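Local coordinates for protein cyclopropane mycolic acid synthase MmaA2 (Mycobacterium tuberculosis, PDB 1TPY) that converts a double bond of mycolic acids into a cis cyclopropane ring, using S-adenosyl-L-methionine as the donor of the methylene group, at residues K271-V275 / G276-V280. Residues are numbered along the deposited sequence; the frame is centred on the assembly and turned at random.
Sequences KLFRV and GYIDV
Two backbone hydrogen bonds from beyond the helix end converge on the carbonyl of L272. G276 N donates to L272 O at 2.8 Å. Y277 N reaches L272 O at 2.8 Å, but this bond is weak and bent (128°). G276 has positive phi (114°), which turns the chain out of the helix.

Apolar side chains meet next. L272 and I278 lie side by side, with L272 CB 3.8 Å from I278 CG1. L272 CD2 meets Y277 CD1 where the two side chains cross at about a right angle. With chi1 at 176°, V275 turns CG1 onto the Y277 ring, 3.5 Å from Y277 CE1, the two side chains lying side by side. Y277 OH is hydrogen-bonded to P183 O.

The F273 ring makes a CH-pi contact: I278 CB sits over one face, 4.1 Å from the centroid. I278 CG2 comes 3.5 Å from F273 CE2, and D279 O lies at the ring edge.

F273 also touches the bound cetyl-trimethyl-ammonium, and V280 belongs to the carbonate pocket. The arrangement is a helix-to-strand turn through a glycine of positive phi, the first residue to leave the helix, joining helix 256-275 to the antiparallel strand 278-286 of the Rossmann-like methyltransferase sheet, beside the lipid pocket.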
loop_
_atom_site.group_PDB
_atom_site.type_symbol
_atom_site.label_atom_id
_atom_site.label_comp_id
_atom_site.label_asym_id
_atom_site.label_seq_id
_atom_site.Cartn_x
_atom_site.Cartn_y
_atom_site.Cartn_z
ATOM N N LYS A 271 -0.036 -15.358 9.130
ATOM C CA LYS A 271 -0.749 -16.632 9.067
ATOM C C LYS A 271 -1.814 -16.562 7.969
ATOM O O LYS A 271 -1.997 -17.511 7.198
ATOM C CB LYS A 271 -1.403 -16.962 10.418
ATOM C CG LYS A 271 -2.243 -18.235 10.387
ATOM C CD LYS A 271 -2.857 -18.557 11.740
ATOM C CE LYS A 271 -3.819 -19.732 11.632
ATOM N NZ LYS A 271 -4.245 -20.251 12.969
ATOM N N LEU A 272 -2.512 -15.435 7.891
ATOM C CA LEU A 272 -3.536 -15.269 6.868
ATOM C C LEU A 272 -2.992 -15.559 5.468
ATOM O O LEU A 272 -3.597 -16.323 4.712
ATOM C CB LEU A 272 -4.128 -13.857 6.920
ATOM C CG LEU A 272 -4.917 -13.537 8.197
ATOM C CD1 LEU A 272 -5.555 -12.168 8.062
ATOM C CD2 LEU A 272 -5.990 -14.612 8.436
ATOM N N PHE A 273 -1.853 -14.965 5.122
ATOM C CA PHE A 273 -1.269 -15.188 3.798
ATOM C C PHE A 273 -0.676 -16.588 3.677
ATOM O O PHE A 273 -0.755 -17.217 2.622
ATOM C CB PHE A 273 -0.176 -14.151 3.490
ATOM C CG PHE A 273 -0.696 -12.758 3.298
ATOM C CD1 PHE A 273 -0.774 -11.875 4.369
ATOM C CD2 PHE A 273 -1.152 -12.342 2.050
ATOM C CE1 PHE A 273 -1.302 -10.599 4.203
ATOM C CE2 PHE A 273 -1.680 -11.073 1.875
ATOM C CZ PHE A 273 -1.757 -10.198 2.955
ATOM N N ARG A 274 -0.075 -17.069 4.758
ATOM C CA ARG A 274 0.537 -18.390 4.759
ATOM C C ARG A 274 -0.526 -19.452 4.497
ATOM O O ARG A 274 -0.334 -20.345 3.672
ATOM C CB ARG A 274 1.221 -18.651 6.103
ATOM C CG ARG A 274 2.093 -19.888 6.118
ATOM C CD ARG A 274 2.700 -20.117 7.486
ATOM N NE ARG A 274 3.515 -18.988 7.910
ATOM C CZ ARG A 274 3.305 -18.287 9.020
ATOM N NH1 ARG A 274 4.109 -17.274 9.319
ATOM N NH2 ARG A 274 2.294 -18.593 9.829
ATOM N N VAL A 275 -1.645 -19.350 5.208
ATOM C CA VAL A 275 -2.748 -20.289 5.040
ATOM C C VAL A 275 -3.392 -20.061 3.677
ATOM O O VAL A 275 -3.748 -21.008 2.981
ATOM C CB VAL A 275 -3.825 -20.092 6.130
ATOM C CG1 VAL A 275 -5.009 -21.025 5.875
ATOM C CG2 VAL A 275 -3.220 -20.356 7.511
ATOM N N GLY A 276 -3.536 -18.793 3.304
ATOM C CA GLY A 276 -4.129 -18.460 2.024
ATOM C C GLY A 276 -5.464 -17.742 2.112
ATOM O O GLY A 276 -6.147 -17.591 1.102
ATOM N N TYR A 277 -5.849 -17.298 3.304
ATOM C CA TYR A 277 -7.119 -16.590 3.461
ATOM C C TYR A 277 -7.096 -15.274 2.698
ATOM O O TYR A 277 -8.109 -14.839 2.152
ATOM C CB TYR A 277 -7.398 -16.291 4.935
ATOM C CG TYR A 277 -7.813 -17.493 5.746
ATOM C CD1 TYR A 277 -7.006 -17.968 6.774
ATOM C CD2 TYR A 277 -9.011 -18.154 5.484
ATOM C CE1 TYR A 277 -7.374 -19.071 7.526
ATOM C CE2 TYR A 277 -9.392 -19.264 6.231
ATOM C CZ TYR A 277 -8.568 -19.717 7.250
ATOM O OH TYR A 277 -8.923 -20.816 7.989
ATOM N N ILE A 278 -5.920 -14.652 2.673
ATOM C CA ILE A 278 -5.723 -13.373 2.012
ATOM C C ILE A 278 -4.687 -13.504 0.897
ATOM O O ILE A 278 -3.820 -14.386 0.934
ATOM C CB ILE A 278 -5.238 -12.319 3.033
ATOM C CG1 ILE A 278 -6.222 -12.237 4.205
ATOM C CG2 ILE A 278 -5.111 -10.965 2.374
ATOM C CD1 ILE A 278 -7.614 -11.782 3.817
ATOM N N ASP A 279 -4.795 -12.623 -0.092
ATOM C CA ASP A 279 -3.884 -12.594 -1.236
ATOM C C ASP A 279 -3.445 -11.131 -1.374
ATOM O O ASP A 279 -3.915 -10.263 -0.639
ATOM C CB ASP A 279 -4.634 -13.060 -2.504
ATOM C CG ASP A 279 -3.710 -13.316 -3.694
ATOM O OD1 ASP A 279 -4.233 -13.580 -4.805
ATOM O OD2 ASP A 279 -2.471 -13.269 -3.531
ATOM N N VAL A 280 -2.533 -10.865 -2.298
ATOM C CA VAL A 280 -2.055 -9.509 -2.550
ATOM C C VAL A 280 -1.763 -9.506 -4.045
ATOM O O VAL A 280 -1.044 -10.376 -4.545
ATOM C CB VAL A 280 -0.771 -9.180 -1.715
ATOM C CG1 VAL A 280 0.372 -10.090 -2.116
ATOM C CG2 VAL A 280 -0.387 -7.719 -1.901
#